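Local coordinates for aldose 1-epimerase (Escherichia coli, PDB 3NRE), which probably catalyses the interconversion of the alpha and beta anomers of an aldose sugar, as a member of the aldose 1-epimerase (galactose mutarotase-like) family, at residues S59-V64 with D79-H84; N208-I213 with I223-P228; A139-F144 with A273-E278; G90-V95 with L104-R109. All coordinates share one frame; numbering follows the deposited sequence.

The chain of this all-beta protein offers a compact worked example of short and long closures combined. Contact 1 comes first, closing a loop that takes in the turn and second strand of the small hairpin 62-65/68-71. Contact 4 follows in series and shuts a tight hairpin at one border of the large antiparallel sheet. Contact 3 opens next, at 139-144, and closes only at 273-278, joining sequence ends 129 residues apart in the curled second sheet. Within that span lies contact 2, another hairpin, which belongs to the same large sheet as contact 4. None of the four cross. Contacts 1 and 2 lie on opposite sides of the chain's centre, their centres about 27 Å apart.

Contact 1. Residues S59-V64 with D79-H84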
loop_
_atom_site.group_PDB
_atom_site.type_symbol
_atom_site.label_atom_id
_atom_site.label_comp_id
_atom_site.label_asym_id
_atom_site.label_seq_id
_atom_site.Cartn_x
_atom_site.Cartn_y
_atom_site.Cartn_z
ATOM N N SER A 59 9.532 -0.561 14.754
ATOM C CA SER A 59 9.420 -0.013 16.119
ATOM C C SER A 59 10.769 0.320 16.682
ATOM O O SER A 59 11.730 -0.482 16.603
ATOM C CB SER A 59 8.563 -0.882 17.025
ATOM O OG SER A 59 9.131 -2.144 17.113
ATOM N N GLY A 60 10.861 1.535 17.222
ATOM C CA GLY A 60 12.107 2.059 17.760
ATOM C C GLY A 60 13.005 2.775 16.758
ATOM O O GLY A 60 14.023 3.334 17.139
ATOM N N ASN A 61 12.614 2.763 15.490
ATOM C CA ASN A 61 13.392 3.374 14.392
ATOM C C ASN A 61 14.814 2.814 14.361
ATOM O O ASN A 61 15.776 3.528 14.117
ATOM C CB ASN A 61 13.443 4.894 14.532
ATOM C CG ASN A 61 12.185 5.584 14.087
ATOM O OD1 ASN A 61 11.508 5.135 13.151
ATOM N ND2 ASN A 61 11.890 6.722 14.727
ATOM N N ARG A 62 14.924 1.520 14.624
ATOM C CA ARG A 62 16.206 0.824 14.538
ATOM C C ARG A 62 16.031 -0.662 14.300
ATOM O O ARG A 62 14.948 -1.233 14.535
ATOM C CB ARG A 62 17.086 1.108 15.766
ATOM C CG ARG A 62 16.428 1.001 17.130
ATOM C CD ARG A 62 16.087 -0.383 17.533
ATOM N NE ARG A 62 17.216 -1.331 17.416
ATOM C CZ ARG A 62 17.069 -2.651 17.438
ATOM N NH1 ARG A 62 15.877 -3.203 17.698
ATOM N NH2 ARG A 62 18.115 -3.426 17.225
ATOM N N PHE A 63 17.096 -1.298 13.830
ATOM C CA PHE A 63 17.094 -2.722 13.595
ATOM C C PHE A 63 18.529 -3.202 13.419
ATOM O O PHE A 63 19.409 -2.417 13.157
ATOM C CB PHE A 63 16.190 -3.099 12.379
ATOM C CG PHE A 63 16.683 -2.609 11.050
ATOM C CD1 PHE A 63 16.334 -1.366 10.564
ATOM C CD2 PHE A 63 17.496 -3.435 10.255
ATOM C CE1 PHE A 63 16.787 -0.932 9.334
ATOM C CE2 PHE A 63 17.950 -2.988 9.019
ATOM C CZ PHE A 63 17.604 -1.735 8.571
ATOM N N VAL A 64 18.720 -4.486 13.629
ATOM C CA VAL A 64 20.012 -5.132 13.408
ATOM C C VAL A 64 19.880 -5.981 12.160
ATOM O O VAL A 64 18.918 -6.727 12.008
ATOM C CB VAL A 64 20.399 -6.053 14.544
ATOM C CG1 VAL A 64 21.747 -6.744 14.193
ATOM C CG2 VAL A 64 20.552 -5.295 15.850
ATOM N N ASP A 79 4.452 11.780 12.506
ATOM C CA ASP A 79 4.717 10.424 13.059
ATOM C C ASP A 79 6.169 10.385 13.587
ATOM O O ASP A 79 7.121 10.810 12.874
ATOM C CB ASP A 79 4.461 9.366 12.001
ATOM C CG ASP A 79 4.320 7.930 12.572
ATOM O OD1 ASP A 79 4.958 7.559 13.595
ATOM O OD2 ASP A 79 3.446 7.207 12.054
ATOM N N ALA A 80 6.345 9.921 14.825
ATOM C CA ALA A 80 7.666 9.694 15.406
ATOM C C ALA A 80 8.448 8.603 14.687
ATOM O O ALA A 80 9.692 8.604 14.687
ATOM C CB ALA A 80 7.592 9.367 16.922
ATOM N N HIS A 81 7.727 7.683 14.070
ATOM C CA HIS A 81 8.387 6.611 13.340
ATOM C C HIS A 81 8.506 6.910 11.868
ATOM O O HIS A 81 7.543 7.355 11.255
ATOM C CB HIS A 81 7.640 5.278 13.499
ATOM C CG HIS A 81 7.876 4.646 14.823
ATOM N ND1 HIS A 81 7.167 5.005 15.953
ATOM C CD2 HIS A 81 8.826 3.769 15.229
ATOM C CE1 HIS A 81 7.666 4.353 16.989
ATOM N NE2 HIS A 81 8.642 3.567 16.572
ATOM N N TYR A 82 9.683 6.612 11.340
ATOM C CA TYR A 82 9.879 6.486 9.900
ATOM C C TYR A 82 8.792 5.565 9.380
ATOM O O TYR A 82 8.552 4.485 9.951
ATOM C CB TYR A 82 11.257 5.928 9.632
ATOM C CG TYR A 82 11.576 5.691 8.171
ATOM C CD1 TYR A 82 11.256 4.496 7.565
ATOM C CD2 TYR A 82 12.258 6.628 7.433
ATOM C CE1 TYR A 82 11.577 4.266 6.221
ATOM C CE2 TYR A 82 12.584 6.384 6.085
ATOM C CZ TYR A 82 12.256 5.204 5.522
ATOM O OH TYR A 82 12.629 4.923 4.198
ATOM N N LEU A 83 8.103 6.007 8.324
ATOM C CA LEU A 83 6.886 5.358 7.847
ATOM C C LEU A 83 6.908 5.116 6.330
ATOM O O LEU A 83 7.147 6.040 5.586
ATOM C CB LEU A 83 5.722 6.284 8.256
ATOM C CG LEU A 83 4.365 5.938 7.832
ATOM C CD1 LEU A 83 3.893 4.550 8.423
ATOM C CD2 LEU A 83 3.296 7.022 8.194
ATOM N N HIS A 84 6.640 3.866 5.903
ATOM C CA HIS A 84 6.302 3.525 4.493
ATOM C C HIS A 84 7.405 3.815 3.500
ATOM O O HIS A 84 7.121 3.901 2.300
ATOM C CB HIS A 84 5.053 4.297 4.057
ATOM C CG HIS A 84 3.807 3.870 4.752
ATOM N ND1 HIS A 84 3.578 2.567 5.138
ATOM C CD2 HIS A 84 2.694 4.564 5.078
ATOM C CE1 HIS A 84 2.389 2.488 5.693
ATOM N NE2 HIS A 84 1.825 3.686 5.674
HETATM O O HOH W 1 10.078 3.198 11.600
#
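N61 OD1 accepts a hydrogen bond of 3.0 Å from Y82 N, which is tilted 20° from the carbonyl plane of the side-chain amide. Water 1 lies within bonding distance of N61 OD1 (2.9 Å) and Y82 O (2.6 Å) and can bridge them, though it has too few protons for every acceptor near it. On the other branch of the amide, N61 ND2 donates to A80 O over 2.9 Å, and that acceptor lies almost in the amide plane. One flat group therefore spans a backbone C=O and N-H two residues apart, which fixes both its rotation and which end is oxygen. The loop receiving it connects the hairpin of strands 62-65 and 68-71 to strand 93-97, and it contains an Asx turn, in which D79 OD1 accepts from H81 N at 2.8 Å; D79 OD2 is also salt-bridged to R57. H81 returns the grip. With CG anti to its carbonyl carbon (chi1 -76°), its imidazole reaches across to the S59-G60 backbone, and NE2 accepts from G60 N at 3.1 Å, exactly in the ring plane. G60 adopts backbone angles that would jam a CB against the preceding carbonyl oxygen. S59 passes the ring with its CA, while its hydroxyl is hydrogen-bonded to D261.

Contact 2. Residues N208-I213 with I223-P228; sequences NGQARI and IMETTP
T226 holds OG1 between its backbone N and carbonyl carbon (chi1 51°), a rotation that swings the hydroxyl across to G209, while A211 and M224, two residues further into the hairpin on each strand, send their CB atoms to the same face of the sheet. The T226 hydroxyl donates to G209 O over 2.8 Å, arriving in the carbonyl plane on a lone pair, and in turn receives a bond from the backbone N of A230. T226 N makes a second, weak bond to the same oxygen, bent to 133°, and water 2 adds a weak third while donating firmly to T226 O at 2.8 Å. G209 suits this spot because a CB would run into the threonine hydroxyl. Beyond it the ladder of an antiparallel beta hairpin takes over: A211 N meets M224 O and M224 N meets A211 O, both at 2.9 Å, and the CA of Q210 leans on M224 O at 3.2 Å in a CH...O contact. On the buried face, A211 CB touches the CB of M224, a selenomethionine, at 4.1 Å; the M224 side chain, modelled in two conformers, packs on F152, L253 and P255 of the second sheet. On the other face R212, likewise in two conformers and so less certain, lays its guanidinium edge beside I223 CD1, while its charge pairs with E289 and E214. The mixture implies a hairpin apolar toward the second sheet and mixed opposite, R212 and E225 standing beside I223 and Q210, with its open end fastened by three donors, two weak, on one carbonyl oxygen.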
loop_
_atom_site.group_PDB
_atom_site.type_symbol
_atom_site.label_atom_id
_atom_site.label_comp_id
_atom_site.label_asym_id
_atom_site.label_seq_id
_atom_site.Cartn_x
_atom_site.Cartn_y
_atom_site.Cartn_z
ATOM N N ASN A 208 -3.755 -14.799 1.696
ATOM C CA ASN A 208 -3.398 -15.460 0.438
ATOM C C ASN A 208 -3.199 -14.480 -0.733
ATOM O O ASN A 208 -3.157 -14.887 -1.881
ATOM C CB ASN A 208 -4.445 -16.516 0.061
ATOM C CG ASN A 208 -5.838 -15.924 -0.218
ATOM O OD1 ASN A 208 -6.112 -14.730 0.010
ATOM N ND2 ASN A 208 -6.725 -16.773 -0.722
ATOM N N GLY A 209 -3.053 -13.192 -0.428
ATOM C CA GLY A 209 -2.848 -12.183 -1.407
ATOM C C GLY A 209 -4.043 -11.816 -2.259
ATOM O O GLY A 209 -3.842 -11.170 -3.252
ATOM N N GLN A 210 -5.252 -12.300 -1.924
ATOM C CA GLN A 210 -6.436 -12.032 -2.710
ATOM C C GLN A 210 -7.518 -11.401 -1.837
ATOM O O GLN A 210 -7.777 -11.852 -0.695
ATOM C CB GLN A 210 -6.969 -13.325 -3.357
ATOM C CG GLN A 210 -5.918 -14.052 -4.194
ATOM C CD GLN A 210 -6.491 -15.239 -4.966
ATOM O OE1 GLN A 210 -7.627 -15.208 -5.430
ATOM N NE2 GLN A 210 -5.704 -16.289 -5.097
ATOM N N ALA A 211 -8.172 -10.388 -2.386
ATOM C CA ALA A 211 -9.234 -9.724 -1.659
ATOM C C ALA A 211 -10.381 -9.375 -2.583
ATOM O O ALA A 211 -10.236 -9.256 -3.790
ATOM C CB ALA A 211 -8.711 -8.467 -0.952
ATOM N N ARG A 212 -11.540 -9.206 -1.988
ATOM C CA ARG A 212 -12.713 -8.762 -2.724
ATOM C C ARG A 212 -13.278 -7.562 -1.987
ATOM O O ARG A 212 -13.495 -7.635 -0.773
ATOM C CB ARG A 212 -13.716 -9.912 -2.808
ATOM C CG ARG A 212 -14.919 -9.629 -3.605
ATOM C CD ARG A 212 -15.732 -10.886 -3.798
ATOM N NE ARG A 212 -17.041 -10.547 -4.313
ATOM C CZ ARG A 212 -17.344 -10.358 -5.600
ATOM N NH1 ARG A 212 -16.432 -10.513 -6.560
ATOM N NH2 ARG A 212 -18.590 -10.036 -5.934
ATOM N N ILE A 213 -13.433 -6.435 -2.706
ATOM C CA ILE A 213 -14.045 -5.257 -2.150
ATOM C C ILE A 213 -15.411 -5.115 -2.839
ATOM O O ILE A 213 -15.442 -4.791 -4.021
ATOM C CB ILE A 213 -13.183 -3.988 -2.398
ATOM C CG1 ILE A 213 -11.838 -4.050 -1.649
ATOM C CG2 ILE A 213 -13.896 -2.728 -1.968
ATOM C CD1 ILE A 213 -10.721 -4.738 -2.433
ATOM N N ILE A 223 -11.745 -6.913 -7.471
ATOM C CA ILE A 223 -11.006 -8.124 -7.140
ATOM C C ILE A 223 -9.552 -7.737 -7.132
ATOM O O ILE A 223 -8.988 -7.342 -8.146
ATOM C CB ILE A 223 -11.151 -9.245 -8.184
ATOM C CG1 ILE A 223 -12.579 -9.754 -8.249
ATOM C CG2 ILE A 223 -10.144 -10.386 -7.918
ATOM C CD1 ILE A 223 -13.083 -10.269 -6.979
HETATM N N MSE A 224 -8.967 -7.866 -5.955
HETATM C CA MSE A 224 -7.543 -7.568 -5.736
HETATM C C MSE A 224 -6.759 -8.880 -5.716
HETATM O O MSE A 224 -7.120 -9.814 -4.975
HETATM C CB MSE A 224 -7.308 -6.810 -4.406
HETATM C CG MSE A 224 -5.808 -6.706 -3.987
HETATM SE SE MSE A 224 -5.257 -5.674 -2.379
HETATM C CE MSE A 224 -6.173 -4.031 -2.624
ATOM N N GLU A 225 -5.682 -8.929 -6.513
ATOM C CA GLU A 225 -4.771 -10.085 -6.578
ATOM C C GLU A 225 -3.332 -9.593 -6.558
ATOM O O GLU A 225 -3.002 -8.570 -7.144
ATOM C CB GLU A 225 -4.978 -10.925 -7.849
ATOM C CG GLU A 225 -6.306 -11.622 -7.869
ATOM C CD GLU A 225 -6.481 -12.571 -9.065
ATOM O OE1 GLU A 225 -5.492 -13.163 -9.568
ATOM O OE2 GLU A 225 -7.642 -12.721 -9.485
ATOM N N THR A 226 -2.487 -10.270 -5.805
ATOM C CA THR A 226 -1.066 -9.917 -5.745
ATOM C C THR A 226 -0.195 -11.094 -6.219
ATOM O O THR A 226 -0.540 -12.308 -6.018
ATOM C CB THR A 226 -0.639 -9.534 -4.320
ATOM O OG1 THR A 226 -1.081 -10.572 -3.417
ATOM C CG2 THR A 226 -1.198 -8.123 -3.919
ATOM N N THR A 227 0.929 -10.754 -6.848
ATOM C CA THR A 227 1.885 -11.781 -7.329
ATOM C C THR A 227 3.311 -11.317 -7.086
ATOM O O THR A 227 3.695 -10.258 -7.571
ATOM C CB THR A 227 1.782 -12.036 -8.865
ATOM O OG1 THR A 227 0.418 -12.243 -9.222
ATOM C CG2 THR A 227 2.584 -13.265 -9.273
ATOM N N PRO A 228 4.098 -12.063 -6.297
ATOM C CA PRO A 228 3.777 -13.236 -5.469
ATOM C C PRO A 228 2.684 -12.904 -4.455
ATOM O O PRO A 228 2.471 -11.714 -4.160
ATOM C CB PRO A 228 5.084 -13.537 -4.745
ATOM C CG PRO A 228 6.150 -12.798 -5.541
ATOM C CD PRO A 228 5.482 -11.606 -6.102
HETATM O O HOH W 2 -2.933 -13.597 -5.208
#

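Contact 3. Residues A139-F144 with A273-E278; sequences AETLPF and ALAPGE
Backbone hydrogen bonds join L142 and L274 in both directions, and unequally: L274 N donates to L142 O at 3.1 Å in a nearly straight bond, whereas L142 N to L274 O is weak at 3.4 Å. L274 O also receives a CH...O contact from T141 CA at 3.3 Å and a hydrogen bond from N136 ND2. P143, which has no N-H to offer, falls opposite A273 in a non-hydrogen-bonded pair. The chief apolar contact is a CH-pi one. F144, with CG anti to its carbonyl carbon (chi1 -77°), presents a ring face to L274, whose CD1 lies 3.8 Å from the ring centroid and 22° off the normal; Y113 meets F144 edge-to-face. Cutting F144 back to an alanine is likely to deprive L274 CD1 of the face it rests on and to open a gap beside Y113. Van der Waals packing continues at T141, whose OG1 lies 3.4 Å from A275 CA, and at P276, whose CG reaches A139 C at 3.9 Å. Within the second segment, E278 N bonds to A275 O, and E278 OE1 accepts from A275 N at 2.9 Å. These bonds brace a type II beta turn with G277 at its positive-phi position, leading strand 272-274 of the curled sheet into strand 279-290 of the large one, a passage consistent with the beta-supersandwich of galactose mutarotase-like proteins.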
loop_
_atom_site.group_PDB
_atom_site.type_symbol
_atom_site.label_atom_id
_atom_site.label_comp_id
_atom_site.label_asym_id
_atom_site.label_seq_id
_atom_site.Cartn_x
_atom_site.Cartn_y
_atom_site.Cartn_z
ATOM N N ALA A 139 25.897 -0.287 -0.394
ATOM C CA ALA A 139 27.173 -1.022 -0.285
ATOM C C ALA A 139 27.013 -2.348 0.483
ATOM O O ALA A 139 27.932 -3.176 0.487
ATOM C CB ALA A 139 28.231 -0.136 0.363
ATOM N N GLU A 140 25.847 -2.563 1.096
ATOM C CA GLU A 140 25.553 -3.765 1.887
ATOM C C GLU A 140 24.177 -4.371 1.610
ATOM O O GLU A 140 23.212 -3.653 1.295
ATOM C CB GLU A 140 25.597 -3.411 3.390
ATOM C CG GLU A 140 26.873 -2.721 3.860
ATOM C CD GLU A 140 28.095 -3.643 3.834
ATOM O OE1 GLU A 140 27.946 -4.870 3.583
ATOM O OE2 GLU A 140 29.215 -3.132 4.072
ATOM N N THR A 141 24.082 -5.686 1.788
ATOM C CA THR A 141 22.799 -6.392 1.727
ATOM C C THR A 141 21.834 -5.893 2.821
ATOM O O THR A 141 22.259 -5.783 3.963
ATOM C CB THR A 141 23.041 -7.875 1.979
ATOM O OG1 THR A 141 23.924 -8.360 0.978
ATOM C CG2 THR A 141 21.722 -8.671 1.964
ATOM N N LEU A 142 20.576 -5.573 2.446
ATOM C CA LEU A 142 19.506 -5.152 3.393
ATOM C C LEU A 142 18.210 -5.858 3.059
ATOM O O LEU A 142 18.073 -6.397 1.950
ATOM C CB LEU A 142 19.307 -3.649 3.354
ATOM C CG LEU A 142 20.401 -2.779 3.983
ATOM C CD1 LEU A 142 20.200 -1.299 3.688
ATOM C CD2 LEU A 142 20.459 -2.981 5.497
ATOM N N PRO A 143 17.272 -5.927 4.012
ATOM C CA PRO A 143 16.006 -6.614 3.768
ATOM C C PRO A 143 14.930 -5.661 3.232
ATOM O O PRO A 143 14.704 -4.577 3.800
ATOM C CB PRO A 143 15.665 -7.187 5.160
ATOM C CG PRO A 143 16.120 -6.133 6.093
ATOM C CD PRO A 143 17.445 -5.644 5.453
ATOM N N PHE A 144 14.318 -6.065 2.115
ATOM C CA PHE A 144 13.410 -5.248 1.351
ATOM C C PHE A 144 11.996 -5.795 1.324
ATOM O O PHE A 144 11.729 -7.001 1.404
ATOM C CB PHE A 144 13.890 -5.092 -0.102
ATOM C CG PHE A 144 15.046 -4.097 -0.302
ATOM C CD1 PHE A 144 16.330 -4.439 0.040
ATOM C CD2 PHE A 144 14.857 -2.878 -0.949
ATOM C CE1 PHE A 144 17.369 -3.560 -0.146
ATOM C CE2 PHE A 144 15.937 -1.988 -1.159
ATOM C CZ PHE A 144 17.176 -2.353 -0.796
ATOM N N ALA A 273 16.024 -10.440 1.350
ATOM C CA ALA A 273 17.422 -9.958 1.422
ATOM C C ALA A 273 17.955 -9.716 0.026
ATOM O O ALA A 273 18.016 -10.645 -0.787
ATOM C CB ALA A 273 18.321 -10.980 2.146
ATOM N N LEU A 274 18.355 -8.486 -0.256
ATOM C CA LEU A 274 18.846 -8.106 -1.566
ATOM C C LEU A 274 20.284 -7.678 -1.435
ATOM O O LEU A 274 20.568 -6.709 -0.733
ATOM C CB LEU A 274 18.040 -6.924 -2.156
ATOM C CG LEU A 274 16.595 -7.167 -2.580
ATOM C CD1 LEU A 274 15.966 -5.880 -3.281
ATOM C CD2 LEU A 274 16.468 -8.449 -3.449
ATOM N N ALA A 275 21.202 -8.399 -2.094
ATOM C CA ALA A 275 22.602 -7.971 -2.133
ATOM C C ALA A 275 22.677 -6.750 -3.037
ATOM O O ALA A 275 21.754 -6.496 -3.838
ATOM C CB ALA A 275 23.531 -9.114 -2.641
ATOM N N PRO A 276 23.748 -5.951 -2.926
ATOM C CA PRO A 276 23.899 -4.877 -3.915
ATOM C C PRO A 276 23.767 -5.358 -5.372
ATOM O O PRO A 276 24.387 -6.366 -5.761
ATOM C CB PRO A 276 25.322 -4.375 -3.658
ATOM C CG PRO A 276 25.554 -4.663 -2.264
ATOM C CD PRO A 276 24.908 -6.010 -2.025
ATOM N N GLY A 277 22.964 -4.630 -6.148
ATOM C CA GLY A 277 22.581 -5.000 -7.499
ATOM C C GLY A 277 21.455 -6.017 -7.671
ATOM O O GLY A 277 21.016 -6.243 -8.801
ATOM N N GLU A 278 21.009 -6.674 -6.604
ATOM C CA GLU A 278 19.854 -7.617 -6.673
ATOM C C GLU A 278 18.503 -6.890 -6.611
ATOM O O GLU A 278 18.407 -5.827 -6.002
ATOM C CB GLU A 278 19.922 -8.680 -5.564
ATOM C CG GLU A 278 20.347 -10.074 -6.019
ATOM C CD GLU A 278 20.773 -10.980 -4.884
ATOM O OE1 GLU A 278 20.495 -10.652 -3.700
ATOM O OE2 GLU A 278 21.381 -12.045 -5.165
#

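Contact 4. Residues G90-V95 with L104-R109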
loop_
_atom_site.group_PDB
_atom_site.type_symbol
_atom_site.label_atom_id
_atom_site.label_comp_id
_atom_site.label_asym_id
_atom_site.label_seq_id
_atom_site.Cartn_x
_atom_site.Cartn_y
_atom_site.Cartn_z
ATOM N N GLY A 90 8.883 11.086 -2.526
ATOM C CA GLY A 90 9.887 11.536 -3.528
ATOM C C GLY A 90 9.269 11.933 -4.844
ATOM O O GLY A 90 8.087 11.638 -5.130
ATOM N N GLU A 91 10.039 12.631 -5.647
ATOM C CA GLU A 91 9.581 12.987 -6.978
ATOM C C GLU A 91 10.106 11.974 -8.001
ATOM O O GLU A 91 11.317 11.717 -8.069
ATOM C CB GLU A 91 10.028 14.397 -7.342
ATOM C CG GLU A 91 9.352 15.501 -6.547
ATOM C CD GLU A 91 9.620 16.856 -7.175
ATOM O OE1 GLU A 91 8.990 17.157 -8.216
ATOM O OE2 GLU A 91 10.476 17.596 -6.638
ATOM N N TRP A 92 9.199 11.388 -8.782
ATOM C CA TRP A 92 9.550 10.326 -9.724
ATOM C C TRP A 92 9.699 10.918 -11.114
ATOM O O TRP A 92 9.237 12.058 -11.375
ATOM C CB TRP A 92 8.466 9.259 -9.730
ATOM C CG TRP A 92 8.279 8.516 -8.414
ATOM C CD1 TRP A 92 8.059 9.062 -7.165
ATOM C CD2 TRP A 92 8.292 7.082 -8.229
ATOM N NE1 TRP A 92 7.917 8.057 -6.238
ATOM C CE2 TRP A 92 8.077 6.839 -6.852
ATOM C CE3 TRP A 92 8.472 5.981 -9.084
ATOM C CZ2 TRP A 92 8.015 5.555 -6.333
ATOM C CZ3 TRP A 92 8.452 4.730 -8.569
ATOM C CH2 TRP A 92 8.176 4.517 -7.187
ATOM N N GLN A 93 10.339 10.152 -12.011
ATOM C CA GLN A 93 10.522 10.548 -13.397
ATOM C C GLN A 93 9.796 9.572 -14.288
ATOM O O GLN A 93 9.881 8.363 -14.112
ATOM C CB GLN A 93 12.007 10.559 -13.729
ATOM C CG GLN A 93 12.769 11.784 -13.175
ATOM C CD GLN A 93 13.075 11.726 -11.674
ATOM O OE1 GLN A 93 12.736 12.680 -10.930
ATOM N NE2 GLN A 93 13.722 10.617 -11.204
ATOM N N CYS A 94 9.155 10.088 -15.325
ATOM C CA CYS A 94 8.474 9.233 -16.289
ATOM C C CYS A 94 9.479 8.736 -17.351
ATOM O O CYS A 94 10.178 9.550 -17.926
ATOM C CB CYS A 94 7.293 10.015 -16.925
ATOM S SG CYS A 94 6.466 9.128 -18.217
ATOM N N VAL A 95 9.521 7.421 -17.564
ATOM C CA VAL A 95 10.329 6.789 -18.644
ATOM C C VAL A 95 9.474 6.245 -19.805
ATOM O O VAL A 95 9.991 5.927 -20.894
ATOM C CB VAL A 95 11.288 5.708 -18.081
ATOM C CG1 VAL A 95 12.331 6.385 -17.203
ATOM C CG2 VAL A 95 10.521 4.654 -17.312
ATOM N N LEU A 104 7.191 4.936 -14.199
ATOM C CA LEU A 104 7.906 5.939 -13.463
ATOM C C LEU A 104 9.070 5.283 -12.695
ATOM O O LEU A 104 8.984 4.124 -12.281
ATOM C CB LEU A 104 7.007 6.558 -12.404
ATOM C CG LEU A 104 5.660 7.109 -12.840
ATOM C CD1 LEU A 104 4.837 7.612 -11.632
ATOM C CD2 LEU A 104 5.844 8.228 -13.862
ATOM N N VAL A 105 10.116 6.058 -12.470
ATOM C CA VAL A 105 11.280 5.606 -11.700
ATOM C C VAL A 105 11.657 6.634 -10.619
ATOM O O VAL A 105 11.452 7.843 -10.766
ATOM C CB VAL A 105 12.451 5.268 -12.597
ATOM C CG1 VAL A 105 12.065 4.207 -13.635
ATOM C CG2 VAL A 105 12.965 6.497 -13.307
ATOM N N TYR A 106 12.186 6.139 -9.510
ATOM C CA TYR A 106 12.683 6.971 -8.430
ATOM C C TYR A 106 14.006 6.369 -7.951
ATOM O O TYR A 106 14.092 5.156 -7.839
ATOM C CB TYR A 106 11.666 6.996 -7.286
ATOM C CG TYR A 106 12.124 7.707 -6.040
ATOM C CD1 TYR A 106 12.412 9.067 -6.040
ATOM C CD2 TYR A 106 12.324 7.025 -4.852
ATOM C CE1 TYR A 106 12.867 9.739 -4.869
ATOM C CE2 TYR A 106 12.773 7.678 -3.694
ATOM C CZ TYR A 106 13.058 9.031 -3.702
ATOM O OH TYR A 106 13.510 9.642 -2.575
ATOM N N GLU A 107 14.993 7.230 -7.727
ATOM C CA GLU A 107 16.310 6.862 -7.172
ATOM C C GLU A 107 16.493 7.538 -5.821
ATOM O O GLU A 107 16.252 8.749 -5.684
ATOM C CB GLU A 107 17.440 7.328 -8.095
ATOM C CG GLU A 107 17.394 6.796 -9.511
ATOM C CD GLU A 107 18.613 7.208 -10.327
ATOM O OE1 GLU A 107 18.709 6.805 -11.493
ATOM O OE2 GLU A 107 19.492 7.911 -9.788
ATOM N N HIS A 108 16.898 6.759 -4.818
ATOM C CA HIS A 108 17.119 7.246 -3.450
ATOM C C HIS A 108 18.556 7.009 -3.039
ATOM O O HIS A 108 19.030 5.893 -3.172
ATOM C CB HIS A 108 16.196 6.540 -2.480
ATOM C CG HIS A 108 16.089 7.241 -1.166
ATOM N ND1 HIS A 108 15.296 8.357 -0.993
ATOM C CD2 HIS A 108 16.706 7.028 0.019
ATOM C CE1 HIS A 108 15.396 8.778 0.260
ATOM N NE2 HIS A 108 16.271 8.002 0.890
ATOM N N ARG A 109 19.236 8.063 -2.593
ATOM C CA ARG A 109 20.653 8.010 -2.206
ATOM C C ARG A 109 20.905 8.808 -0.912
ATOM O O ARG A 109 21.874 9.558 -0.794
ATOM C CB ARG A 109 21.603 8.442 -3.359
ATOM C CG ARG A 109 20.964 9.183 -4.517
#
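W92 takes Y106 CB squarely over its indole: the methylene carbon stands 3.6 Å from the centroid of the six-membered ring, 18° off the normal, in a CH-pi contact. Y106 is turned with CG anti to the backbone N (chi1 174°), which carries its ring past the indole and not onto it; the planes differ by only 28°, yet the rings barely overlap. Instead the phenol runs along the backbone before W92, with CD1 meeting E91 O at 3.5 Å near the ring plane and CE1 lying 3.7 Å from G90 CA, where a CB would clash. A methionine in place of W92 would probably leave Y106 CB without its flat cover and G87 O without the N-H that now reaches it. Two backbone bonds of 2.8 Å, Q93 N to V105 O and V105 N to Q93 O, set these side chains in register, and V95 CG1 packs on V105 CG2 at 3.9 Å. Further out, indole NE1 is held by G87 O, while V117 and Q119 of the next strand pack on W92. Y106 OH shares a 2.7 Å hydrogen bond with H108 ND1, either being able to donate. The chemistry implies a border hairpin of the large sheet joined by dispersion and CH-pi contact over a two-bond backbone ladder, with indole NE1 paired to G87 O and the phenol OH to H108.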